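Local coordinates for protein aspartate aminotransferase, cytoplasmic (PDB 6JPK) that catalyses the pyridoxal-phosphate-dependent transfer of an amino group between L-aspartate and 2-oxoglutarate, giving oxaloacetate and L-glutamate, at residues Thr80-Glu85 and Ile306-Gln311; Arg163-Glu168 and Leu203-Ser208; Ala303-Ile306 and Gln311-Ala314. The protein carries 1 engineered substitution. All blocks are in the same frame, centred on the assembly; numbering follows the deposited sequence.

Contact 1 of 3, residues Thr80-Glu85 and Ile306-Gln311; sequences TKAAAE and ILNSPQ
Ala82 and Leu307 meet in a small apolar helix-to-helix contact, where helix 77-87 lies against Leu307 and Asn308 of helix 297-308, away from the substrate and cofactor sites. The backbones come close here, with CA of Ala82 6.0 Å from CA of Leu307, consistent with the short alanine side chain at the point of approach: Ala82 CB touches Leu307 CB at 3.6 Å. Leu307 has CG anti to its carbonyl carbon (chi1 -67°), and its CD1 branch reaches helix 77-87, 4.0 Å from Ala82 CB and 4.2 Å from the backbone N of Ala83. Phe253 and Met257 also pack on the leucine. Asn308 lies at the exposed border, where its amide OD1 and ND2 both lie 3.9 Å from Ala82 CB, while ND2 makes weak hydrogen bonds to the backbone carbonyls of Ala304 and Arg78. A water lies 2.7 Å from Glu85 OE2, in donating position, and can also make a weak bond to Asn308 OD1. No direct hydrogen bond joins the two segments; between them van der Waals packing around one methyl group makes the contact, with a hydrated polar margin beside it, and the weak bond to Arg78 adds a polar tie between the helices.

Contact 2 of 3, residues Arg163-Glu168 and Leu203-Ser208; sequences RSFDYE and LSIFES
The start of helix 167-176, together with the edge strand 164-165 that leads into it, packs here on helix 199-211 through two aromatic side chains, those of Tyr167 and Phe165. The polar part is a short hydroxyl-to-hydroxyl hydrogen bond: Tyr167 OH lies 2.6 Å from Ser204 OG, and either could be the donor. With CG anti to the backbone N (chi1 165°), the tyrosine side chain extends toward helix 199-211, so that its phenol reaches a helix whose nearest CA, that of Ile205, is still 8.6 Å from the CA of Tyr167. Ser204 OG lies at the edge of the phenol ring, near its plane, and Ile205 CG1 also approaches from the edge, 4.5 Å from CE1.

The contact belongs to the large domain of a fold type I, pyridoxal-phosphate-dependent aminotransferase, in which helices pack on a mixed sheet. Strand 164-165 is an edge strand of that sheet, at the side away from strand 100-106 and antiparallel to strand 152-159, and the chain turns from it into helix 167-176 through an inverse gamma turn centred on Asp166. Asp166 is also the N-cap, its OD1 accepting a hydrogen bond from Gly169 N. The turn brings the backbone N of Tyr167 over the centre of the Phe165 ring, 3.8 Å above its plane.

Phe165 and Ile205 approach from opposite directions, and the phenylalanine CZ meets the isoleucine CD1 obliquely at 4.0 Å. Pro197 touches both of these side chains, and Ile195 and Met170 also pack on Phe165. Replacing Tyr167 by alanine removes the phenol, which is likely to leave Ser204 OG without its hydroxyl partner and open a gap beside Ile205 CG1. Ser204 itself also packs against Leu171, one helical turn beyond Tyr167, which brings a second residue of helix 167-176 onto the same serine.

Contact 3 of 3, residues Ala303-Ile306 and Gln311-Ala314; sequences AAEI and QLFA
Leu312 and Phe313, in the first turn of helix 310-340, pack against Glu305 and Ile306 near the end of helix 297-308, across a very short helix-to-helix connection. Leu312 comes first and points toward the preceding helix: its CB lies 3.9 Å from Ile306 CA, where the two backbones are closest. Its CG stands anti to the carbonyl carbon (chi1 -72°), and the CD1 methyl reaches Glu305, 3.8 Å from that residue's backbone O and 3.9 Å from its CG. The two side chains cross at a slant, and the aliphatic part of the glutamate, bent at chi2 (66°), supplies the apolar surface; its OE1 accepts a weak hydrogen bond from Gln63. Ile306 adds its CG2 branch, 4.0 Å from Leu312 O. Phe313 follows, with its CB 3.7 Å from Ile306 O. That oxygen lies at the edge of the aromatic ring, near its plane, and although Phe313 N is 3.5 Å away, the angle is too poor for a hydrogen bond. Beyond this elbow, Ile306 and Leu312 pack on helix 51-62, through Val53 and Ala56 for the isoleucine and Lys55 for the leucine, while Phe313 rests on Val86 of helix 77-87.

In the fold
Followed from the N terminus, helix 77-87 supplies the first half of contact 1, whose partner arrives 221 residues later, so this contact closes a loop that takes in the whole of the large mixed sheet. Nested within that loop is contact 2, a closure of 35 residues that ties the edge strand 164-165 and the start of helix 167-176 to helix 199-211. Its centre is 32 Å from that of contact 1. Contact 3 comes after contact 2 in series, a closure of only five residues that packs the start of helix 310-340 against helix 297-308. Contacts 1 and 3 share Ile306 and Gln311 and touch through Leu307 and Phe313, joining three helices into one packed corner.

Contact 1 of 3, residues Thr80-Glu85 and Ile306-Gln311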
# COMPACT_ATOMS: atom_id res chain seq x y z
N THR A 80 2.01 -14.00 -7.39
CA THR A 80 2.52 -14.54 -6.14
C THR A 80 3.16 -15.90 -6.35
O THR A 80 4.18 -16.22 -5.74
CB THR A 80 1.43 -14.63 -5.07
OG1 THR A 80 0.39 -15.50 -5.52
CG2 THR A 80 0.84 -13.24 -4.72
N LYS A 81 2.59 -16.72 -7.24
CA LYS A 81 3.20 -18.02 -7.50
C LYS A 81 4.56 -17.86 -8.17
O LYS A 81 5.54 -18.50 -7.77
CB LYS A 81 2.28 -18.90 -8.34
CG LYS A 81 2.80 -20.34 -8.51
CD LYS A 81 1.90 -21.15 -9.44
CE LYS A 81 2.41 -22.57 -9.64
NZ LYS A 81 1.68 -23.25 -10.76
N ALA A 82 4.64 -17.02 -9.21
CA ALA A 82 5.90 -16.82 -9.93
C ALA A 82 6.96 -16.16 -9.06
O ALA A 82 8.15 -16.46 -9.18
CB ALA A 82 5.66 -15.98 -11.18
N ALA A 83 6.55 -15.24 -8.18
CA ALA A 83 7.51 -14.59 -7.29
C ALA A 83 8.18 -15.59 -6.36
O ALA A 83 9.39 -15.50 -6.11
CB ALA A 83 6.81 -13.49 -6.48
N ALA A 84 7.40 -16.54 -5.84
CA ALA A 84 7.96 -17.61 -5.02
C ALA A 84 8.85 -18.54 -5.84
O ALA A 84 9.90 -18.98 -5.36
CB ALA A 84 6.83 -18.40 -4.36
N GLU A 85 8.43 -18.87 -7.06
CA GLU A 85 9.23 -19.79 -7.87
C GLU A 85 10.62 -19.23 -8.16
O GLU A 85 11.61 -19.97 -8.11
CB GLU A 85 8.49 -20.12 -9.18
CG GLU A 85 7.27 -20.99 -8.95
CD GLU A 85 6.43 -21.25 -10.21
OE1 GLU A 85 5.87 -22.36 -10.32
OE2 GLU A 85 6.33 -20.35 -11.07
N ILE A 306 6.69 -11.14 -17.20
CA ILE A 306 8.10 -11.51 -17.35
C ILE A 306 8.35 -12.92 -16.81
O ILE A 306 8.91 -13.78 -17.51
CB ILE A 306 9.00 -10.48 -16.65
CG1 ILE A 306 8.94 -9.13 -17.37
CG2 ILE A 306 10.42 -11.00 -16.55
CD1 ILE A 306 9.80 -8.05 -16.71
N LEU A 307 7.95 -13.17 -15.56
CA LEU A 307 8.36 -14.39 -14.88
C LEU A 307 7.77 -15.65 -15.52
O LEU A 307 8.40 -16.71 -15.47
CB LEU A 307 7.98 -14.30 -13.39
CG LEU A 307 8.77 -13.23 -12.62
CD1 LEU A 307 8.20 -12.95 -11.23
CD2 LEU A 307 10.22 -13.65 -12.52
N ASN A 308 6.60 -15.55 -16.13
CA ASN A 308 5.95 -16.72 -16.71
C ASN A 308 6.22 -16.87 -18.20
O ASN A 308 5.73 -17.82 -18.81
CB ASN A 308 4.44 -16.67 -16.45
CG ASN A 308 4.11 -16.87 -14.99
OD1 ASN A 308 4.51 -17.87 -14.39
ND2 ASN A 308 3.42 -15.92 -14.38
N SER A 309 7.02 -15.98 -18.80
CA SER A 309 7.37 -16.09 -20.21
C SER A 309 8.84 -16.48 -20.34
O SER A 309 9.71 -15.70 -19.92
CB SER A 309 7.12 -14.77 -20.95
OG SER A 309 7.86 -14.75 -22.17
N PRO A 310 9.17 -17.64 -20.90
CA PRO A 310 10.59 -18.00 -21.04
C PRO A 310 11.41 -16.95 -21.78
O PRO A 310 12.54 -16.65 -21.37
CB PRO A 310 10.53 -19.33 -21.81
CG PRO A 310 9.23 -19.96 -21.32
CD PRO A 310 8.28 -18.77 -21.24
N GLN A 311 10.87 -16.35 -22.84
CA GLN A 311 11.65 -15.38 -23.60
C GLN A 311 11.79 -14.06 -22.84
O GLN A 311 12.89 -13.50 -22.77
CB GLN A 311 11.02 -15.15 -24.98
CG GLN A 311 11.88 -14.24 -25.83
CD GLN A 311 11.23 -13.83 -27.14
OE1 GLN A 311 10.43 -14.58 -27.72
NE2 GLN A 311 11.58 -12.63 -27.63
O HOH W 1 7.36 -18.69 -12.91

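Contact 2 of 3, residues Arg163-Glu168 and Leu203-Ser208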
# COMPACT_ATOMS: atom_id res chain seq x y z
N ARG A 163 37.36 -2.82 7.41
CA ARG A 163 36.43 -2.54 6.31
C ARG A 163 35.86 -3.84 5.74
O ARG A 163 35.95 -4.12 4.54
CB ARG A 163 37.11 -1.68 5.24
CG ARG A 163 37.62 -0.33 5.80
CD ARG A 163 38.68 0.34 4.95
NE ARG A 163 38.72 1.79 5.19
CZ ARG A 163 39.49 2.66 4.53
NH1 ARG A 163 40.33 2.25 3.57
NH2 ARG A 163 39.42 3.95 4.83
N SER A 164 35.29 -4.65 6.62
CA SER A 164 34.79 -5.96 6.21
C SER A 164 33.61 -6.33 7.09
O SER A 164 33.19 -5.56 7.97
CB SER A 164 35.90 -7.01 6.31
OG SER A 164 36.36 -7.09 7.66
N PHE A 165 33.07 -7.53 6.84
CA PHE A 165 31.97 -8.08 7.60
C PHE A 165 32.48 -8.59 8.95
O PHE A 165 33.43 -9.38 9.00
CB PHE A 165 31.30 -9.20 6.79
CG PHE A 165 30.40 -10.13 7.60
CD1 PHE A 165 29.42 -9.64 8.45
CD2 PHE A 165 30.52 -11.50 7.46
CE1 PHE A 165 28.61 -10.50 9.19
CE2 PHE A 165 29.70 -12.38 8.18
CZ PHE A 165 28.75 -11.88 9.05
N ASP A 166 31.85 -8.14 10.03
CA ASP A 166 32.22 -8.54 11.39
C ASP A 166 31.59 -9.90 11.71
O ASP A 166 30.64 -10.03 12.48
CB ASP A 166 31.80 -7.46 12.39
CG ASP A 166 32.35 -7.71 13.78
OD1 ASP A 166 32.95 -8.79 14.01
OD2 ASP A 166 32.16 -6.83 14.66
N TYR A 167 32.16 -10.92 11.08
CA TYR A 167 31.65 -12.28 11.23
C TYR A 167 31.67 -12.73 12.69
O TYR A 167 30.69 -13.29 13.20
CB TYR A 167 32.49 -13.22 10.35
CG TYR A 167 32.34 -14.68 10.65
CD1 TYR A 167 31.15 -15.35 10.37
CD2 TYR A 167 33.39 -15.39 11.21
CE1 TYR A 167 31.02 -16.71 10.64
CE2 TYR A 167 33.27 -16.75 11.49
CZ TYR A 167 32.09 -17.40 11.20
OH TYR A 167 31.99 -18.75 11.48
N GLU A 168 32.79 -12.52 13.38
CA GLU A 168 32.90 -13.02 14.75
C GLU A 168 31.94 -12.29 15.69
O GLU A 168 31.37 -12.90 16.59
CB GLU A 168 34.34 -12.89 15.25
CG GLU A 168 35.37 -13.75 14.49
CD GLU A 168 35.21 -15.25 14.72
OE1 GLU A 168 34.64 -15.66 15.76
OE2 GLU A 168 35.67 -16.03 13.86
N LEU A 203 27.18 -20.76 6.36
CA LEU A 203 26.90 -22.08 6.92
C LEU A 203 27.09 -22.07 8.43
O LEU A 203 26.30 -22.65 9.18
CB LEU A 203 27.80 -23.13 6.27
CG LEU A 203 27.59 -23.37 4.77
CD1 LEU A 203 28.60 -24.41 4.28
CD2 LEU A 203 26.16 -23.81 4.47
N SER A 204 28.15 -21.40 8.90
CA SER A 204 28.36 -21.27 10.34
C SER A 204 27.28 -20.39 10.98
O SER A 204 26.84 -20.67 12.10
CB SER A 204 29.76 -20.70 10.58
OG SER A 204 29.91 -20.25 11.91
N ILE A 205 26.84 -19.34 10.29
CA ILE A 205 25.74 -18.52 10.79
C ILE A 205 24.47 -19.36 10.94
O ILE A 205 23.77 -19.29 11.96
CB ILE A 205 25.51 -17.30 9.88
CG1 ILE A 205 26.63 -16.28 10.04
CG2 ILE A 205 24.16 -16.64 10.17
CD1 ILE A 205 26.65 -15.23 8.93
N PHE A 206 24.14 -20.16 9.92
CA PHE A 206 22.94 -20.99 9.99
C PHE A 206 23.03 -21.99 11.13
O PHE A 206 22.05 -22.21 11.86
CB PHE A 206 22.73 -21.73 8.67
CG PHE A 206 22.36 -20.84 7.51
CD1 PHE A 206 21.70 -19.64 7.74
CD2 PHE A 206 22.70 -21.19 6.21
CE1 PHE A 206 21.35 -18.82 6.68
CE2 PHE A 206 22.36 -20.37 5.14
CZ PHE A 206 21.69 -19.18 5.38
N GLU A 207 24.20 -22.60 11.32
CA GLU A 207 24.38 -23.57 12.40
C GLU A 207 24.05 -22.96 13.76
O GLU A 207 23.36 -23.57 14.59
CB GLU A 207 25.81 -24.12 12.39
CG GLU A 207 26.09 -25.12 13.51
CD GLU A 207 27.33 -24.77 14.34
OE1 GLU A 207 28.36 -24.38 13.74
OE2 GLU A 207 27.26 -24.88 15.59
N SER A 208 24.56 -21.76 14.03
CA SER A 208 24.33 -21.15 15.33
C SER A 208 22.89 -20.66 15.47
O SER A 208 22.31 -20.74 16.56
CB SER A 208 25.32 -20.01 15.57
OG SER A 208 26.63 -20.53 15.74

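Contact 3 of 3, residues Ala303-Ile306 and Gln311-Ala314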
# COMPACT_ATOMS: atom_id res chain seq x y z
N ALA A 303 5.37 -7.95 -13.70
CA ALA A 303 6.29 -8.95 -13.16
C ALA A 303 5.82 -10.36 -13.50
O ALA A 303 6.63 -11.21 -13.89
CB ALA A 303 6.41 -8.76 -11.64
N ALA A 304 4.52 -10.62 -13.38
CA ALA A 304 4.01 -11.94 -13.73
C ALA A 304 4.24 -12.22 -15.22
O ALA A 304 4.55 -13.35 -15.60
CB ALA A 304 2.53 -12.07 -13.38
N GLU A 305 4.09 -11.19 -16.06
CA GLU A 305 4.29 -11.41 -17.49
C GLU A 305 5.72 -11.85 -17.78
O GLU A 305 5.95 -12.83 -18.49
CB GLU A 305 3.93 -10.14 -18.28
CG GLU A 305 3.71 -10.39 -19.74
CD GLU A 305 2.47 -11.26 -20.02
OE1 GLU A 305 1.53 -11.28 -19.19
OE2 GLU A 305 2.46 -11.93 -21.07
N ILE A 306 6.69 -11.14 -17.20
CA ILE A 306 8.10 -11.51 -17.35
C ILE A 306 8.35 -12.92 -16.81
O ILE A 306 8.91 -13.78 -17.51
CB ILE A 306 9.00 -10.48 -16.65
CG1 ILE A 306 8.94 -9.13 -17.37
CG2 ILE A 306 10.42 -11.00 -16.55
CD1 ILE A 306 9.80 -8.05 -16.71
N GLN A 311 10.87 -16.35 -22.84
CA GLN A 311 11.65 -15.38 -23.60
C GLN A 311 11.79 -14.06 -22.84
O GLN A 311 12.89 -13.50 -22.77
CB GLN A 311 11.02 -15.15 -24.98
CG GLN A 311 11.88 -14.24 -25.83
CD GLN A 311 11.23 -13.83 -27.14
OE1 GLN A 311 10.43 -14.58 -27.72
NE2 GLN A 311 11.58 -12.63 -27.63
N LEU A 312 10.69 -13.53 -22.29
CA LEU A 312 10.82 -12.31 -21.49
C LEU A 312 11.73 -12.54 -20.29
O LEU A 312 12.53 -11.66 -19.93
CB LEU A 312 9.45 -11.81 -21.03
CG LEU A 312 8.52 -11.18 -22.07
CD1 LEU A 312 7.19 -10.79 -21.42
CD2 LEU A 312 9.20 -9.97 -22.69
N PHE A 313 11.62 -13.71 -19.66
CA PHE A 313 12.50 -14.03 -18.54
C PHE A 313 13.97 -13.95 -18.96
O PHE A 313 14.78 -13.34 -18.26
CB PHE A 313 12.19 -15.42 -17.98
CG PHE A 313 12.86 -15.72 -16.65
CD1 PHE A 313 14.19 -16.15 -16.59
CD2 PHE A 313 12.14 -15.62 -15.46
CE1 PHE A 313 14.80 -16.43 -15.35
CE2 PHE A 313 12.75 -15.91 -14.24
CZ PHE A 313 14.07 -16.32 -14.19
N ALA A 314 14.31 -14.55 -20.10
CA ALA A 314 15.68 -14.50 -20.59
C ALA A 314 16.11 -13.07 -20.90
O ALA A 314 17.26 -12.69 -20.66
CB ALA A 314 15.83 -15.38 -21.84